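Local coordinates for protein extracellular ligand-binding receptor (Verminephrobacter eiseniae, PDB 4M88) that probably binds an amino acid outside the cytoplasmic membrane as the substrate-binding protein of an ABC transporter, at residues D53-F64 / A82-L93. Sequence-based numbering, arbitrary orientation.
Sequences DRFSGEGFAEQF and AAIKRMLDDKLL
F60 and F64, one turn apart on helix 57-64, carry the tightly packed side of the contact with helix 82-89 and the turn after it. The axes of the helical segments approach to 7.8 Å and cross at -55°. The backbones nearly touch at G57 and A83, whose CA atoms are 4.1 Å apart. With CG anti to the backbone N (chi1 -169°), F60 lays one ring face over A83 O. F60 CE2 reaches M87 CB at 3.6 Å, and the selenium of that selenomethionine lies oblique to the ring, a Met-aromatic contact. L92 CD1 meets the edge of this ring, while L92 CB sits over a face of F64, 4.0 Å from the ring centroid, a CH-pi contact. Toward solvent, packing gives way to charge. R86 runs along G57, its CG 3.5 Å from G57 O, and bends at chi2 (64°) to place its guanidinium over A61 CB. R86 NH2 forms a salt bridge with E58 OE2 (3.1 Å), met from above the carboxylate plane, and R86 NE another with D90 OD2 (2.6 Å), a salt-bridge network. A leucine in place of R86 would probably leave E58 and D90 without their shared positive partner. Inward, F60 packs on I10 of strand 4-11 and M87 on V100 of strand 99-101, as neighbouring helices cover one face of a parallel sheet in an alpha/beta lobe of a periplasmic binding protein.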
ATOM      1  N   ASP A  53      15.390   7.439  -1.659  1.00 17.05           N
ATOM      2  CA  ASP A  53      15.645   7.508  -0.215  1.00 17.16           C
ATOM      3  C   ASP A  53      16.379   6.276   0.293  1.00 21.27           C
ATOM      4  O   ASP A  53      16.750   6.202   1.474  1.00 20.49           O
ATOM      5  CB  ASP A  53      14.343   7.772   0.586  1.00 21.55           C
ATOM      6  CG  ASP A  53      13.322   6.614   0.505  1.00 30.82           C
ATOM      7  OD1 ASP A  53      13.723   5.424   0.554  1.00 27.14           O
ATOM      8  OD2 ASP A  53      12.094   6.898   0.412  1.00 32.62           O
ATOM      9  N   ARG A  54      16.595   5.312  -0.605  1.00 17.01           N
ATOM     10  CA  ARG A  54      17.417   4.133  -0.312  1.00 16.90           C
ATOM     11  C   ARG A  54      16.861   3.266   0.820  1.00 18.47           C
ATOM     12  O   ARG A  54      17.619   2.588   1.517  1.00 24.26           O
ATOM     13  CB  ARG A  54      18.868   4.531   0.005  1.00 24.85           C
ATOM     14  CG  ARG A  54      19.507   5.448  -1.024  1.00 27.06           C
ATOM     15  CD  ARG A  54      20.969   5.730  -0.705  1.00 37.18           C
ATOM     16  NE  ARG A  54      21.157   6.354   0.607  1.00 44.10           N
ATOM     17  CZ  ARG A  54      20.973   7.648   0.861  1.00 49.64           C
ATOM     18  NH1 ARG A  54      20.573   8.475  -0.103  1.00 51.07           N
ATOM     19  NH2 ARG A  54      21.183   8.118   2.088  1.00 48.33           N
ATOM     20  N   PHE A  55      15.543   3.291   0.999  1.00 16.76           N
ATOM     21  CA  PHE A  55      14.886   2.538   2.074  1.00 17.20           C
ATOM     22  C   PHE A  55      15.432   2.870   3.460  1.00 21.49           C
ATOM     23  O   PHE A  55      15.691   1.971   4.262  1.00 26.07           O
ATOM     24  CB  PHE A  55      14.982   1.028   1.832  1.00 21.18           C
ATOM     25  CG  PHE A  55      13.973   0.231   2.612  1.00 23.67           C
ATOM     26  CD1 PHE A  55      12.640   0.621   2.640  1.00 24.99           C
ATOM     27  CD2 PHE A  55      14.354  -0.908   3.305  1.00 31.15           C
ATOM     28  CE1 PHE A  55      11.702  -0.105   3.351  1.00 27.14           C
ATOM     29  CE2 PHE A  55      13.420  -1.646   4.018  1.00 29.64           C
ATOM     30  CZ  PHE A  55      12.090  -1.242   4.039  1.00 27.38           C
ATOM     31  N   SER A  56      15.602   4.160   3.742  1.00 18.54           N
ATOM     32  CA  SER A  56      16.064   4.595   5.059  1.00 23.60           C
ATOM     33  C   SER A  56      15.427   5.922   5.460  1.00 22.44           C
ATOM     34  O   SER A  56      15.078   6.743   4.607  1.00 19.30           O
ATOM     35  CB  SER A  56      17.583   4.752   5.074  1.00 28.83           C
ATOM     36  OG  SER A  56      17.983   5.754   4.163  1.00 30.99           O
ATOM     37  N   GLY A  57      15.281   6.136   6.760  1.00 18.09           N
ATOM     38  CA  GLY A  57      14.802   7.418   7.245  1.00 18.89           C
ATOM     39  C   GLY A  57      15.800   8.508   6.907  1.00 19.69           C
ATOM     40  O   GLY A  57      15.415   9.621   6.509  1.00 19.99           O
ATOM     41  N   GLU A  58      17.090   8.188   7.046  1.00 19.08           N
ATOM     42  CA  GLU A  58      18.149   9.149   6.751  1.00 25.94           C
ATOM     43  C   GLU A  58      18.077   9.605   5.307  1.00 23.39           C
ATOM     44  O   GLU A  58      18.215  10.791   5.016  1.00 26.98           O
ATOM     45  CB  GLU A  58      19.527   8.553   7.027  1.00 29.91           C
ATOM     46  CG  GLU A  58      20.221   9.156   8.227  1.00 46.17           C
ATOM     47  CD  GLU A  58      20.262  10.674   8.193  1.00 55.02           C
ATOM     48  OE1 GLU A  58      20.467  11.262   7.106  1.00 58.75           O
ATOM     49  OE2 GLU A  58      20.089  11.279   9.270  1.00 57.77           O
ATOM     50  N   GLY A  59      17.839   8.655   4.406  1.00 22.68           N
ATOM     51  CA  GLY A  59      17.752   8.969   2.993  1.00 24.94           C
ATOM     52  C   GLY A  59      16.555   9.850   2.713  1.00 19.84           C
ATOM     53  O   GLY A  59      16.622  10.760   1.881  1.00 18.95           O
ATOM     54  N   PHE A  60      15.450   9.592   3.405  1.00 17.00           N
ATOM     55  CA  PHE A  60      14.267  10.421   3.210  1.00 19.21           C
ATOM     56  C   PHE A  60      14.512  11.843   3.698  1.00 21.14           C
ATOM     57  O   PHE A  60      14.196  12.809   3.000  1.00 20.17           O
ATOM     58  CB  PHE A  60      13.047   9.851   3.917  1.00 15.66           C
ATOM     59  CG  PHE A  60      11.773  10.533   3.526  1.00 16.45           C
ATOM     60  CD1 PHE A  60      11.069  10.111   2.415  1.00 13.87           C
ATOM     61  CD2 PHE A  60      11.300  11.623   4.245  1.00 20.63           C
ATOM     62  CE1 PHE A  60       9.886  10.742   2.033  1.00 22.25           C
ATOM     63  CE2 PHE A  60      10.127  12.268   3.869  1.00 17.12           C
ATOM     64  CZ  PHE A  60       9.418  11.824   2.764  1.00 21.28           C
ATOM     65  N   ALA A  61      15.058  11.959   4.906  1.00 19.32           N
ATOM     66  CA  ALA A  61      15.405  13.257   5.484  1.00 19.07           C
ATOM     67  C   ALA A  61      16.294  14.069   4.551  1.00 22.16           C
ATOM     68  O   ALA A  61      16.118  15.282   4.408  1.00 20.80           O
ATOM     69  CB  ALA A  61      16.089  13.070   6.828  1.00 21.19           C
ATOM     70  N   GLU A  62      17.267  13.402   3.934  1.00 20.13           N
ATOM     71  CA  GLU A  62      18.156  14.053   2.973  1.00 23.66           C
ATOM     72  C   GLU A  62      17.435  14.532   1.714  1.00 18.57           C
ATOM     73  O   GLU A  62      17.694  15.628   1.215  1.00 18.80           O
ATOM     74  CB  GLU A  62      19.283  13.100   2.569  1.00 24.84           C
ATOM     75  CG  GLU A  62      20.245  12.767   3.690  1.00 36.46           C
ATOM     76  CD  GLU A  62      21.269  11.720   3.282  1.00 50.21           C
ATOM     77  OE1 GLU A  62      21.324  11.380   2.078  1.00 56.45           O
ATOM     78  OE2 GLU A  62      22.014  11.240   4.165  1.00 50.05           O
ATOM     79  N   GLN A  63      16.542  13.707   1.183  1.00 17.73           N
ATOM     80  CA  GLN A  63      15.879  14.041  -0.081  1.00 17.14           C
ATOM     81  C   GLN A  63      14.742  15.050   0.034  1.00 16.28           C
ATOM     82  O   GLN A  63      14.440  15.752  -0.929  1.00 19.52           O
ATOM     83  CB  GLN A  63      15.363  12.774  -0.770  1.00 18.88           C
ATOM     84  CG  GLN A  63      16.481  11.833  -1.215  1.00 19.26           C
ATOM     85  CD  GLN A  63      17.538  12.546  -2.029  1.00 32.81           C
ATOM     86  OE1 GLN A  63      17.230  13.393  -2.873  1.00 28.36           O
ATOM     87  NE2 GLN A  63      18.797  12.233  -1.760  1.00 43.22           N
ATOM     88  N   PHE A  64      14.100  15.114   1.192  1.00 15.87           N
ATOM     89  CA  PHE A  64      12.927  15.963   1.338  1.00 15.16           C
ATOM     90  C   PHE A  64      13.178  17.435   0.984  1.00 15.42           C
ATOM     91  O   PHE A  64      12.456  17.981   0.150  1.00 14.96           O
ATOM     92  CB  PHE A  64      12.282  15.811   2.725  1.00 16.79           C
ATOM     93  CG  PHE A  64      10.999  16.585   2.888  1.00 17.79           C
ATOM     94  CD1 PHE A  64       9.788  16.037   2.501  1.00 16.38           C
ATOM     95  CD2 PHE A  64      11.009  17.864   3.443  1.00 14.59           C
ATOM     96  CE1 PHE A  64       8.598  16.750   2.655  1.00 16.39           C
ATOM     97  CE2 PHE A  64       9.836  18.579   3.612  1.00 18.63           C
ATOM     98  CZ  PHE A  64       8.621  18.025   3.211  1.00 18.00           C
ATOM     99  N   ALA A  82      10.401   3.436   7.765  1.00 18.67           N
ATOM    100  CA  ALA A  82      11.399   4.312   8.363  1.00 15.81           C
ATOM    101  C   ALA A  82      11.290   5.710   7.788  1.00 21.49           C
ATOM    102  O   ALA A  82      11.391   6.699   8.515  1.00 19.62           O
ATOM    103  CB  ALA A  82      12.810   3.756   8.137  1.00 22.14           C
ATOM    104  N   ALA A  83      11.100   5.776   6.470  1.00 15.92           N
ATOM    105  CA  ALA A  83      10.966   7.042   5.764  1.00 16.24           C
ATOM    106  C   ALA A  83       9.774   7.847   6.267  1.00 16.80           C
ATOM    107  O   ALA A  83       9.929   9.006   6.644  1.00 13.75           O
ATOM    108  CB  ALA A  83      10.844   6.800   4.264  1.00 17.31           C
ATOM    109  N   ILE A  84       8.580   7.255   6.254  1.00 14.38           N
ATOM    110  CA  ILE A  84       7.387   7.979   6.715  1.00 12.54           C
ATOM    111  C   ILE A  84       7.474   8.353   8.192  1.00 17.88           C
ATOM    112  O   ILE A  84       7.073   9.457   8.594  1.00 14.82           O
ATOM    113  CB  ILE A  84       6.083   7.195   6.405  1.00 11.98           C
ATOM    114  CG1 ILE A  84       5.916   7.021   4.896  1.00 18.18           C
ATOM    115  CG2 ILE A  84       4.856   7.899   7.000  1.00 11.77           C
ATOM    116  CD1 ILE A  84       4.882   5.961   4.531  1.00 19.42           C
ATOM    117  N   LYS A  85       8.004   7.450   9.009  1.00 15.94           N
ATOM    118  CA  LYS A  85       8.186   7.754  10.428  1.00 13.90           C
ATOM    119  C   LYS A  85       9.108   8.963  10.616  1.00 14.55           C
ATOM    120  O   LYS A  85       8.850   9.838  11.450  1.00 16.70           O
ATOM    121  CB  LYS A  85       8.727   6.528  11.175  1.00 17.32           C
ATOM    122  CG  LYS A  85       8.954   6.744  12.668  1.00 24.09           C
ATOM    123  CD  LYS A  85       9.127   5.406  13.396  1.00 28.84           C
ATOM    124  CE  LYS A  85       9.155   5.601  14.908  1.00 34.70           C
ATOM    125  NZ  LYS A  85      10.271   6.507  15.306  1.00 34.62           N
ATOM    126  N   ARG A  86      10.178   9.020   9.832  1.00 17.26           N
ATOM    127  CA  ARG A  86      11.105  10.146   9.896  1.00 20.33           C
ATOM    128  C   ARG A  86      10.404  11.438   9.463  1.00 15.51           C
ATOM    129  O   ARG A  86      10.596  12.489  10.074  1.00 18.86           O
ATOM    130  CB  ARG A  86      12.325   9.878   9.011  1.00 17.98           C
ATOM    131  CG  ARG A  86      13.395  10.962   9.073  1.00 20.80           C
ATOM    132  CD  ARG A  86      13.995  11.072  10.469  1.00 22.79           C
ATOM    133  NE  ARG A  86      15.146  11.971  10.484  1.00 23.40           N
ATOM    134  CZ  ARG A  86      16.406  11.572  10.331  1.00 27.09           C
ATOM    135  NH1 ARG A  86      16.690  10.284  10.170  1.00 24.31           N
ATOM    136  NH2 ARG A  86      17.387  12.461  10.349  1.00 32.31           N
HETATM  137  N   MSE A  87       9.584  11.348   8.418  1.00 14.81           N
HETATM  138  CA  MSE A  87       8.851  12.510   7.925  1.00 15.77           C
HETATM  139  C   MSE A  87       7.977  13.068   9.043  1.00 16.72           C
HETATM  140  O   MSE A  87       7.888  14.281   9.232  1.00 18.15           O
HETATM  141  CB  MSE A  87       7.973  12.136   6.726  1.00 17.76           C
HETATM  142  CG  MSE A  87       7.197  13.300   6.101  1.00 12.83           C
HETATM  143 SE   MSE A  87       6.008  12.680   4.657  0.70 21.42          SE
HETATM  144  CE  MSE A  87       4.608  11.845   5.731  1.00 16.34           C
ATOM    145  N   LEU A  88       7.356  12.175   9.802  1.00 15.16           N
ATOM    146  CA  LEU A  88       6.449  12.605  10.866  1.00 14.75           C
ATOM    147  C   LEU A  88       7.202  13.046  12.126  1.00 18.21           C
ATOM    148  O   LEU A  88       6.843  14.048  12.757  1.00 18.52           O
ATOM    149  CB  LEU A  88       5.428  11.499  11.181  1.00 14.84           C
ATOM    150  CG  LEU A  88       4.497  11.079  10.037  1.00 15.56           C
ATOM    151  CD1 LEU A  88       3.768   9.789  10.372  1.00 20.80           C
ATOM    152  CD2 LEU A  88       3.484  12.177   9.712  1.00 20.15           C
ATOM    153  N   ASP A  89       8.248  12.307  12.495  1.00 17.76           N
ATOM    154  CA  ASP A  89       9.024  12.649  13.697  1.00 22.18           C
ATOM    155  C   ASP A  89       9.788  13.965  13.567  1.00 24.04           C
ATOM    156  O   ASP A  89       9.934  14.710  14.538  1.00 26.27           O
ATOM    157  CB  ASP A  89       9.993  11.517  14.064  1.00 24.60           C
ATOM    158  CG  ASP A  89       9.277  10.238  14.497  1.00 33.36           C
ATOM    159  OD1 ASP A  89       8.073  10.288  14.831  1.00 34.14           O
ATOM    160  OD2 ASP A  89       9.935   9.177  14.513  1.00 38.47           O
ATOM    161  N   ASP A  90      10.299  14.243  12.372  1.00 20.29           N
ATOM    162  CA  ASP A  90      11.061  15.470  12.140  1.00 21.86           C
ATOM    163  C   ASP A  90      10.137  16.652  11.859  1.00 25.66           C
ATOM    164  O   ASP A  90      10.608  17.777  11.655  1.00 24.15           O
ATOM    165  CB  ASP A  90      12.032  15.285  10.971  1.00 26.76           C
ATOM    166  CG  ASP A  90      13.306  14.562  11.377  1.00 37.69           C
ATOM    167  OD1 ASP A  90      13.420  14.167  12.561  1.00 41.04           O
ATOM    168  OD2 ASP A  90      14.189  14.388  10.505  1.00 39.61           O
ATOM    169  N   LYS A  91       8.830  16.383  11.850  1.00 19.92           N
ATOM    170  CA  LYS A  91       7.790  17.391  11.586  1.00 19.69           C
ATOM    171  C   LYS A  91       8.059  18.169  10.299  1.00 20.77           C
ATOM    172  O   LYS A  91       7.833  19.374  10.231  1.00 21.29           O
ATOM    173  CB  LYS A  91       7.635  18.332  12.784  1.00 26.68           C
ATOM    174  CG  LYS A  91       7.673  17.600  14.122  1.00 36.24           C
ATOM    175  CD  LYS A  91       6.428  17.854  14.951  1.00 47.26           C
ATOM    176  CE  LYS A  91       6.385  19.285  15.454  1.00 54.88           C
ATOM    177  NZ  LYS A  91       5.012  19.700  15.875  1.00 58.42           N
ATOM    178  N   LEU A  92       8.535  17.459   9.280  1.00 17.65           N
ATOM    179  CA  LEU A  92       8.921  18.072   8.018  1.00 17.70           C
ATOM    180  C   LEU A  92       7.752  18.775   7.337  1.00 21.40           C
ATOM    181  O   LEU A  92       7.955  19.760   6.628  1.00 18.31           O
ATOM    182  CB  LEU A  92       9.501  17.020   7.073  1.00 16.28           C
ATOM    183  CG  LEU A  92      10.767  16.327   7.554  1.00 20.74           C
ATOM    184  CD1 LEU A  92      11.248  15.336   6.514  1.00 22.15           C
ATOM    185  CD2 LEU A  92      11.850  17.350   7.879  1.00 25.09           C
ATOM    186  N   LEU A  93       6.539  18.266   7.551  1.00 14.80           N
ATOM    187  CA  LEU A  93       5.353  18.809   6.883  1.00 14.90           C
ATOM    188  C   LEU A  93       4.777  20.073   7.529  1.00 18.03           C
ATOM    189  O   LEU A  93       3.966  20.762   6.907  1.00 19.98           O
ATOM    190  CB  LEU A  93       4.258  17.740   6.768  1.00 14.43           C
ATOM    191  CG  LEU A  93       4.610  16.568   5.859  1.00 15.85           C
ATOM    192  CD1 LEU A  93       3.428  15.592   5.782  1.00 14.72           C
ATOM    193  CD2 LEU A  93       4.971  17.099   4.483  1.00 17.14           C
TER